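Local coordinates for protein hypothetical dTDP-4-dehydrorhamnose 3,5-epimerase (Sulfolobus tokodaii, PDB 2B9U) that probably catalyses the epimerization at C3' and C5' of dTDP-4-dehydro-6-deoxy-D-glucose on the route to dTDP-L-rhamnose, working as a homodimer, at residues Ile80-Arg88 and Ile145-Pro153; Ile41-Met49 and Tyr130-Ser138. All coordinates share one frame; numbering follows the deposited sequence.

Interaction 1 of 2, residues Ile80-Arg88 and Ile145-Pro153; sequences ILDVAVDVR and ISYSYIDWP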
loop_
_atom_site.group_PDB
_atom_site.type_symbol
_atom_site.label_atom_id
_atom_site.label_comp_id
_atom_site.label_asym_id
_atom_site.label_seq_id
_atom_site.Cartn_x
_atom_site.Cartn_y
_atom_site.Cartn_z
ATOM N N ILE A 80 -2.010 15.994 -0.600
ATOM C CA ILE A 80 -2.509 16.291 0.743
ATOM C C ILE A 80 -1.523 17.183 1.510
ATOM O O ILE A 80 -0.326 17.170 1.227
ATOM C CB ILE A 80 -2.809 14.998 1.570
ATOM C CG1 ILE A 80 -1.499 14.306 2.005
ATOM C CG2 ILE A 80 -3.743 14.068 0.799
ATOM C CD1 ILE A 80 -1.691 13.199 3.060
ATOM N N LEU A 81 -2.032 17.962 2.459
ATOM C CA LEU A 81 -1.175 18.607 3.437
ATOM C C LEU A 81 -1.273 17.736 4.668
ATOM O O LEU A 81 -2.296 17.710 5.327
ATOM C CB LEU A 81 -1.630 20.039 3.765
ATOM C CG LEU A 81 -0.809 20.764 4.861
ATOM C CD1 LEU A 81 0.666 20.914 4.450
ATOM C CD2 LEU A 81 -1.432 22.124 5.201
ATOM N N ASP A 82 -0.200 17.022 4.955
ATOM C CA ASP A 82 -0.165 16.063 6.029
ATOM C C ASP A 82 0.462 16.666 7.283
ATOM O O ASP A 82 1.451 17.397 7.196
ATOM C CB ASP A 82 0.643 14.857 5.590
ATOM C CG ASP A 82 0.318 13.653 6.391
ATOM O OD1 ASP A 82 -0.869 13.278 6.396
ATOM O OD2 ASP A 82 1.232 13.111 7.034
ATOM N N VAL A 83 -0.123 16.369 8.441
ATOM C CA VAL A 83 0.314 16.979 9.699
ATOM C C VAL A 83 0.468 15.919 10.794
ATOM O O VAL A 83 -0.326 14.971 10.867
ATOM C CB VAL A 83 -0.687 18.070 10.183
ATOM C CG1 VAL A 83 -0.190 18.740 11.445
ATOM C CG2 VAL A 83 -0.936 19.108 9.095
ATOM N N ALA A 84 1.508 16.071 11.621
ATOM C CA ALA A 84 1.723 15.249 12.817
ATOM C C ALA A 84 1.926 16.172 14.003
ATOM O O ALA A 84 2.757 17.063 13.932
ATOM C CB ALA A 84 2.943 14.394 12.638
ATOM N N VAL A 85 1.207 15.934 15.095
ATOM C CA VAL A 85 1.242 16.816 16.264
ATOM C C VAL A 85 1.729 16.045 17.488
ATOM O O VAL A 85 1.145 15.008 17.831
ATOM C CB VAL A 85 -0.165 17.422 16.565
ATOM C CG1 VAL A 85 -0.108 18.348 17.781
ATOM C CG2 VAL A 85 -0.706 18.189 15.346
ATOM N N ASP A 86 2.800 16.528 18.129
ATOM C CA ASP A 86 3.299 15.899 19.364
ATOM C C ASP A 86 2.275 16.050 20.455
ATOM O O ASP A 86 1.999 17.174 20.893
ATOM C CB ASP A 86 4.629 16.507 19.819
ATOM C CG ASP A 86 5.329 15.680 20.910
ATOM O OD1 ASP A 86 4.710 14.795 21.536
ATOM O OD2 ASP A 86 6.533 15.912 21.134
ATOM N N VAL A 87 1.695 14.927 20.875
ATOM C CA VAL A 87 0.698 14.921 21.946
ATOM C C VAL A 87 1.179 14.126 23.176
ATOM O O VAL A 87 0.371 13.609 23.957
ATOM C CB VAL A 87 -0.707 14.416 21.465
ATOM C CG1 VAL A 87 -1.271 15.319 20.367
ATOM C CG2 VAL A 87 -0.668 12.934 21.030
ATOM N N ARG A 88 2.498 14.028 23.326
ATOM C CA ARG A 88 3.114 13.482 24.543
ATOM C C ARG A 88 3.345 14.625 25.534
ATOM O O ARG A 88 4.185 15.496 25.308
ATOM C CB ARG A 88 4.446 12.798 24.215
ATOM C CG ARG A 88 4.357 11.698 23.177
ATOM C CD ARG A 88 5.720 11.331 22.625
ATOM N NE ARG A 88 6.302 12.398 21.816
ATOM C CZ ARG A 88 7.438 12.288 21.137
ATOM N NH1 ARG A 88 8.124 11.153 21.168
ATOM N NH2 ARG A 88 7.889 13.306 20.415
ATOM N N ILE A 145 -7.541 14.905 18.749
ATOM C CA ILE A 145 -7.575 16.328 19.075
ATOM C C ILE A 145 -8.109 17.064 17.854
ATOM O O ILE A 145 -7.963 16.583 16.733
ATOM C CB ILE A 145 -6.194 16.873 19.530
ATOM C CG1 ILE A 145 -5.148 16.747 18.410
ATOM C CG2 ILE A 145 -5.724 16.132 20.802
ATOM C CD1 ILE A 145 -3.959 17.670 18.548
ATOM N N SER A 146 -8.739 18.216 18.075
ATOM C CA SER A 146 -9.438 18.950 17.025
ATOM C C SER A 146 -8.545 19.380 15.858
ATOM O O SER A 146 -7.419 19.880 16.062
ATOM C CB SER A 146 -10.160 20.169 17.626
ATOM O OG SER A 146 -10.782 20.966 16.629
ATOM N N TYR A 147 -9.075 19.181 14.649
ATOM C CA TYR A 147 -8.511 19.676 13.391
ATOM C C TYR A 147 -8.230 21.192 13.461
ATOM O O TYR A 147 -7.324 21.687 12.800
ATOM C CB TYR A 147 -9.509 19.403 12.241
ATOM C CG TYR A 147 -10.581 20.465 12.217
ATOM C CD1 TYR A 147 -11.620 20.441 13.148
ATOM C CD2 TYR A 147 -10.509 21.547 11.330
ATOM C CE1 TYR A 147 -12.590 21.441 13.179
ATOM C CE2 TYR A 147 -11.477 22.567 11.354
ATOM C CZ TYR A 147 -12.512 22.499 12.297
ATOM O OH TYR A 147 -13.474 23.485 12.363
ATOM N N SER A 148 -9.050 21.921 14.225
ATOM C CA SER A 148 -8.962 23.386 14.347
ATOM C C SER A 148 -7.655 23.858 14.984
ATOM O O SER A 148 -7.368 25.058 15.020
ATOM C CB SER A 148 -10.132 23.935 15.158
ATOM O OG SER A 148 -10.113 23.474 16.503
ATOM N N TYR A 149 -6.884 22.908 15.505
ATOM C CA TYR A 149 -5.555 23.183 16.035
ATOM C C TYR A 149 -4.638 23.710 14.942
ATOM O O TYR A 149 -3.677 24.419 15.212
ATOM C CB TYR A 149 -4.971 21.919 16.648
ATOM C CG TYR A 149 -3.721 22.168 17.444
ATOM C CD1 TYR A 149 -3.777 22.794 18.695
ATOM C CD2 TYR A 149 -2.474 21.779 16.949
ATOM C CE1 TYR A 149 -2.627 23.030 19.420
ATOM C CE2 TYR A 149 -1.321 22.003 17.672
ATOM C CZ TYR A 149 -1.405 22.626 18.903
ATOM O OH TYR A 149 -0.260 22.835 19.614
ATOM N N ILE A 150 -4.984 23.377 13.700
ATOM C CA ILE A 150 -4.166 23.623 12.535
ATOM C C ILE A 150 -4.877 24.606 11.635
ATOM O O ILE A 150 -6.108 24.606 11.545
ATOM C CB ILE A 150 -3.907 22.281 11.766
ATOM C CG1 ILE A 150 -3.106 21.289 12.639
ATOM C CG2 ILE A 150 -3.239 22.516 10.415
ATOM C CD1 ILE A 150 -1.672 21.738 12.998
ATOM N N ASP A 151 -4.094 25.438 10.956
ATOM C CA ASP A 151 -4.612 26.362 9.964
ATOM C C ASP A 151 -4.483 25.675 8.600
ATOM O O ASP A 151 -3.389 25.506 8.077
ATOM C CB ASP A 151 -3.814 27.681 10.047
ATOM C CG ASP A 151 -4.349 28.769 9.130
ATOM O OD1 ASP A 151 -5.510 28.698 8.686
ATOM O OD2 ASP A 151 -3.592 29.714 8.852
ATOM N N TRP A 152 -5.618 25.231 8.066
ATOM C CA TRP A 152 -5.701 24.473 6.819
ATOM C C TRP A 152 -5.932 25.437 5.658
ATOM O O TRP A 152 -6.626 26.438 5.834
ATOM C CB TRP A 152 -6.865 23.478 6.897
ATOM C CG TRP A 152 -6.740 22.463 8.030
ATOM C CD1 TRP A 152 -7.453 22.438 9.196
ATOM C CD2 TRP A 152 -5.844 21.349 8.087
ATOM N NE1 TRP A 152 -7.056 21.385 9.976
ATOM C CE2 TRP A 152 -6.075 20.689 9.318
ATOM C CE3 TRP A 152 -4.873 20.837 7.216
ATOM C CZ2 TRP A 152 -5.373 19.541 9.699
ATOM C CZ3 TRP A 152 -4.174 19.695 7.597
ATOM C CH2 TRP A 152 -4.424 19.065 8.832
ATOM N N PRO A 153 -5.355 25.143 4.472
ATOM C CA PRO A 153 -5.460 26.102 3.347
ATOM C C PRO A 153 -6.815 26.178 2.623
ATOM O O PRO A 153 -7.168 27.239 2.096
ATOM C CB PRO A 153 -4.346 25.653 2.389
ATOM C CG PRO A 153 -4.143 24.206 2.691
ATOM C CD PRO A 153 -4.554 23.956 4.125
#

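Interaction 2 of 2, residues Ile41-Met49 and Tyr130-Ser138; sequences IPNVIQTNM and YFITHNEYS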
loop_
_atom_site.group_PDB
_atom_site.type_symbol
_atom_site.label_atom_id
_atom_site.label_comp_id
_atom_site.label_asym_id
_atom_site.label_seq_id
_atom_site.Cartn_x
_atom_site.Cartn_y
_atom_site.Cartn_z
ATOM N N ILE A 41 12.314 2.041 11.830
ATOM C CA ILE A 41 10.883 1.839 11.546
ATOM C C ILE A 41 10.580 0.333 11.589
ATOM O O ILE A 41 11.219 -0.444 10.873
ATOM C CB ILE A 41 10.466 2.487 10.184
ATOM C CG1 ILE A 41 10.863 3.977 10.156
ATOM C CG2 ILE A 41 8.957 2.269 9.895
ATOM C CD1 ILE A 41 10.724 4.664 8.796
ATOM N N PRO A 42 9.626 -0.091 12.445
ATOM C CA PRO A 42 9.347 -1.518 12.620
ATOM C C PRO A 42 8.415 -2.119 11.557
ATOM O O PRO A 42 8.079 -1.450 10.570
ATOM C CB PRO A 42 8.678 -1.563 13.995
ATOM C CG PRO A 42 7.892 -0.305 14.033
ATOM C CD PRO A 42 8.769 0.729 13.323
ATOM N N ASN A 43 8.012 -3.378 11.758
ATOM C CA ASN A 43 7.180 -4.089 10.778
ATOM C C ASN A 43 5.792 -3.472 10.640
ATOM O O ASN A 43 5.183 -3.037 11.616
ATOM C CB ASN A 43 7.073 -5.595 11.097
ATOM C CG ASN A 43 8.406 -6.342 10.956
ATOM O OD1 ASN A 43 8.560 -7.452 11.468
ATOM N ND2 ASN A 43 9.356 -5.752 10.268
ATOM N N VAL A 44 5.316 -3.419 9.405
ATOM C CA VAL A 44 3.945 -3.029 9.117
ATOM C C VAL A 44 3.005 -4.164 9.532
ATOM O O VAL A 44 3.253 -5.327 9.223
ATOM C CB VAL A 44 3.765 -2.662 7.612
ATOM C CG1 VAL A 44 2.301 -2.374 7.282
ATOM C CG2 VAL A 44 4.638 -1.425 7.241
ATOM N N ILE A 45 1.931 -3.820 10.242
ATOM C CA ILE A 45 0.994 -4.817 10.746
ATOM C C ILE A 45 -0.415 -4.683 10.156
ATOM O O ILE A 45 -1.208 -5.629 10.211
ATOM C CB ILE A 45 0.965 -4.847 12.304
ATOM C CG1 ILE A 45 0.724 -3.456 12.911
ATOM C CG2 ILE A 45 2.322 -5.339 12.841
ATOM C CD1 ILE A 45 -0.699 -2.946 12.884
ATOM N N GLN A 46 -0.702 -3.517 9.580
ATOM C CA GLN A 46 -2.016 -3.190 9.026
ATOM C C GLN A 46 -1.802 -2.159 7.933
ATOM O O GLN A 46 -0.910 -1.338 8.045
ATOM C CB GLN A 46 -2.913 -2.598 10.117
ATOM C CG GLN A 46 -4.253 -2.130 9.635
ATOM C CD GLN A 46 -5.270 -1.990 10.731
ATOM O OE1 GLN A 46 -5.114 -2.547 11.817
ATOM N NE2 GLN A 46 -6.347 -1.263 10.445
ATOM N N THR A 47 -2.579 -2.243 6.859
ATOM C CA THR A 47 -2.578 -1.200 5.824
ATOM C C THR A 47 -4.009 -0.724 5.582
ATOM O O THR A 47 -4.930 -1.530 5.374
ATOM C CB THR A 47 -1.846 -1.679 4.545
ATOM O OG1 THR A 47 -0.486 -1.957 4.883
ATOM C CG2 THR A 47 -1.854 -0.625 3.422
ATOM N N ASN A 48 -4.211 0.581 5.668
ATOM C CA ASN A 48 -5.511 1.184 5.365
ATOM C C ASN A 48 -5.440 2.039 4.100
ATOM O O ASN A 48 -4.347 2.402 3.658
ATOM C CB ASN A 48 -5.988 2.058 6.532
ATOM C CG ASN A 48 -6.357 1.251 7.779
ATOM O OD1 ASN A 48 -6.573 0.048 7.714
ATOM N ND2 ASN A 48 -6.463 1.929 8.909
ATOM N N MET A 49 -6.610 2.371 3.551
ATOM C CA MET A 49 -6.726 3.279 2.417
ATOM C C MET A 49 -7.954 4.156 2.540
ATOM O O MET A 49 -9.026 3.702 2.939
ATOM C CB MET A 49 -6.769 2.513 1.083
ATOM C CG MET A 49 -6.772 3.430 -0.160
ATOM S SD MET A 49 -6.679 2.558 -1.735
ATOM C CE MET A 49 -8.326 2.810 -2.362
ATOM N N TYR A 130 -2.185 4.219 4.328
ATOM C CA TYR A 130 -1.573 4.277 5.656
ATOM C C TYR A 130 -0.908 2.934 5.955
ATOM O O TYR A 130 -1.606 1.915 6.071
ATOM C CB TYR A 130 -2.641 4.549 6.732
ATOM C CG TYR A 130 -3.719 5.587 6.443
ATOM C CD1 TYR A 130 -4.683 5.388 5.448
ATOM C CD2 TYR A 130 -3.814 6.745 7.221
ATOM C CE1 TYR A 130 -5.698 6.332 5.222
ATOM C CE2 TYR A 130 -4.827 7.694 7.006
ATOM C CZ TYR A 130 -5.758 7.480 6.001
ATOM O OH TYR A 130 -6.757 8.406 5.790
ATOM N N PHE A 131 0.416 2.899 6.070
ATOM C CA PHE A 131 1.077 1.684 6.530
ATOM C C PHE A 131 1.209 1.797 8.035
ATOM O O PHE A 131 1.855 2.732 8.538
ATOM C CB PHE A 131 2.438 1.477 5.874
ATOM C CG PHE A 131 2.395 1.483 4.376
ATOM C CD1 PHE A 131 1.956 0.363 3.675
ATOM C CD2 PHE A 131 2.808 2.605 3.663
ATOM C CE1 PHE A 131 1.924 0.371 2.274
ATOM C CE2 PHE A 131 2.770 2.627 2.274
ATOM C CZ PHE A 131 2.332 1.502 1.579
ATOM N N ILE A 132 0.564 0.878 8.750
ATOM C CA ILE A 132 0.406 1.004 10.214
ATOM C C ILE A 132 1.306 0.010 10.935
ATOM O O ILE A 132 1.341 -1.189 10.596
ATOM C CB ILE A 132 -1.102 0.895 10.647
ATOM C CG1 ILE A 132 -1.877 2.100 10.127
ATOM C CG2 ILE A 132 -1.293 0.822 12.192
ATOM C CD1 ILE A 132 -3.347 1.830 9.930
ATOM N N THR A 133 2.077 0.524 11.893
ATOM C CA THR A 133 3.011 -0.293 12.667
ATOM C C THR A 133 2.551 -0.335 14.118
ATOM O O THR A 133 1.639 0.407 14.510
ATOM C CB THR A 133 4.469 0.244 12.587
ATOM O OG1 THR A 133 4.584 1.440 13.365
ATOM C CG2 THR A 133 4.899 0.532 11.121
ATOM N N HIS A 134 3.159 -1.233 14.892
ATOM C CA HIS A 134 2.971 -1.366 16.355
ATOM C C HIS A 134 1.725 -2.133 16.780
ATOM O O HIS A 134 1.829 -3.204 17.387
ATOM C CB HIS A 134 3.034 -0.004 17.079
ATOM C CG HIS A 134 4.402 0.589 17.134
ATOM N ND1 HIS A 134 5.032 1.104 16.022
ATOM C CD2 HIS A 134 5.261 0.765 18.171
ATOM C CE1 HIS A 134 6.218 1.577 16.368
ATOM N NE2 HIS A 134 6.384 1.378 17.665
ATOM N N ASN A 135 0.558 -1.592 16.462
ATOM C CA ASN A 135 -0.714 -2.157 16.894
ATOM C C ASN A 135 -1.824 -1.909 15.908
ATOM O O ASN A 135 -1.886 -0.850 15.290
ATOM C CB ASN A 135 -1.123 -1.574 18.239
ATOM C CG ASN A 135 -0.291 -2.118 19.364
ATOM O OD1 ASN A 135 -0.292 -3.327 19.621
ATOM N ND2 ASN A 135 0.459 -1.244 20.014
ATOM N N GLU A 136 -2.714 -2.886 15.781
ATOM C CA GLU A 136 -3.851 -2.772 14.892
ATOM C C GLU A 136 -4.881 -1.755 15.386
ATOM O O GLU A 136 -4.761 -1.202 16.483
ATOM C CB GLU A 136 -4.502 -4.141 14.702
ATOM C CG GLU A 136 -3.609 -5.135 13.997
ATOM C CD GLU A 136 -4.281 -6.478 13.759
ATOM O OE1 GLU A 136 -5.532 -6.581 13.899
ATOM O OE2 GLU A 136 -3.541 -7.433 13.439
ATOM N N TYR A 137 -5.861 -1.494 14.527
ATOM C CA TYR A 137 -7.108 -0.838 14.868
ATOM C C TYR A 137 -7.632 -1.351 16.199
ATOM O O TYR A 137 -7.786 -2.567 16.395
ATOM C CB TYR A 137 -8.107 -1.161 13.772
ATOM C CG TYR A 137 -9.519 -0.646 13.952
ATOM C CD1 TYR A 137 -9.775 0.690 14.260
ATOM C CD2 TYR A 137 -10.606 -1.493 13.750
ATOM C CE1 TYR A 137 -11.088 1.157 14.391
ATOM C CE2 TYR A 137 -11.914 -1.034 13.870
ATOM C CZ TYR A 137 -12.147 0.285 14.186
ATOM O OH TYR A 137 -13.437 0.723 14.325
ATOM N N SER A 138 -7.871 -0.422 17.118
ATOM C CA SER A 138 -8.398 -0.745 18.442
ATOM C C SER A 138 -9.244 0.427 18.934
ATOM O O SER A 138 -8.714 1.368 19.537
ATOM C CB SER A 138 -7.263 -1.054 19.428
ATOM O OG SER A 138 -7.763 -1.401 20.711
HETATM O O HOH W 1 5.295 -2.925 14.191
#

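Interaction 1 of 2, residues Ile80-Arg88 and Ile145-Pro153
Trp152 meets the strand with two different neighbours at one end of its indole: the backbone O of Leu81 approaches the rim of the ring almost level with it, 3.6 Å from CZ3, while Val83 CG2 comes within 3.5 Å of CH2. The indole is steadied from its own segment. Its NE1 donates to Tyr147 O at 2.9 Å, from above the carbonyl plane, and Ile150 N reaches the same oxygen from the opposite face. Ile150 CG2 sits 3.5 Å over the centre of the ring. In this jelly-roll-like, cupin-type fold, the segment 145-153, with a short 3-10 turn at 147-149, lies across one face of the sheet that contains strand 79-86, and Leu81, Val83 and Val85 all point toward it. Val83 turns its other methyl, CG1, anti to the backbone N (chi1 -177°), where it meets Ile150 CD1 at 3.7 Å, the two side chains running past each other in opposite directions. Farther along, Val85 CG1 touches both Tyr149 CE2 and Ile145 CD1, and Ile145 CD1 also reaches Val87 CG1. Tyr149 OH is tied to Gly95 O. At the other end, Leu81 CD2 rests against Pro153 CD at 3.8 Å.

Interaction 2 of 2, residues Ile41-Met49 and Tyr130-Ser138
Gln46 and Ile132 face each other across antiparallel strands, and Ile132 O takes two donors: Ile45 N at 2.7 Å, and Gln46 N in a longer, more bent bond of 3.3 Å. Two residues opposite one make a classic beta bulge, beyond which the ladder runs regularly through the hydrogen-bonded pair Asn48 and Tyr130. The Gln46 side chain lies beside that of Ile132, pointing the same way. With CG anti to the backbone N (chi1 176°) and the chain extended beyond it, its amide spans to the loop after the strand: OE1 accepts from Tyr137 N at 3.0 Å. Ile45 CD1 packs against the same loop, 3.4 Å from Asn135 C. At the far end, a water bridges Asn43 O and His134 N. In the next shell, Gln46 NE2 donates almost straight (179°) to Asn48 OD1, which fixes the amide's rotation. A leucine in place of Gln46 would probably leave Tyr137 N and Asn48 OD1 without these mates and hold the loop less firmly to the strand. Farther out, Glu136 OE2 bonds Glu34 N of the second subunit, and residues 46-49 pair with a strand of that subunit. Tyr137 is predicted to stack on the substrate's thymidine ring, so the amide's two bonds, one donated and one accepted, probably help place that aromatic residue beside the dimer interface.

How the interactions relate
Within the flattened barrel, the two contacts occupy opposite sides of the chain's centre, with their own centres 20 Å apart and nearest atoms about 7 Å apart, so they do not touch. Interaction 1 lies on the five-stranded sheet, through strand 79-86 and the loop following strand 142-144. Interaction 2 joins strands 44-52 and 126-133 of the larger sheet. The segments alternate, 41-49, 80-88, 130-138, 145-153, so the contacts cross along the chain, all four belonging to a single epimerase fold of the cupin superfamily. Interaction 1 is internal to its subunit, whereas interaction 2 reaches the dimer interface and the predicted nucleotide-stacking residue.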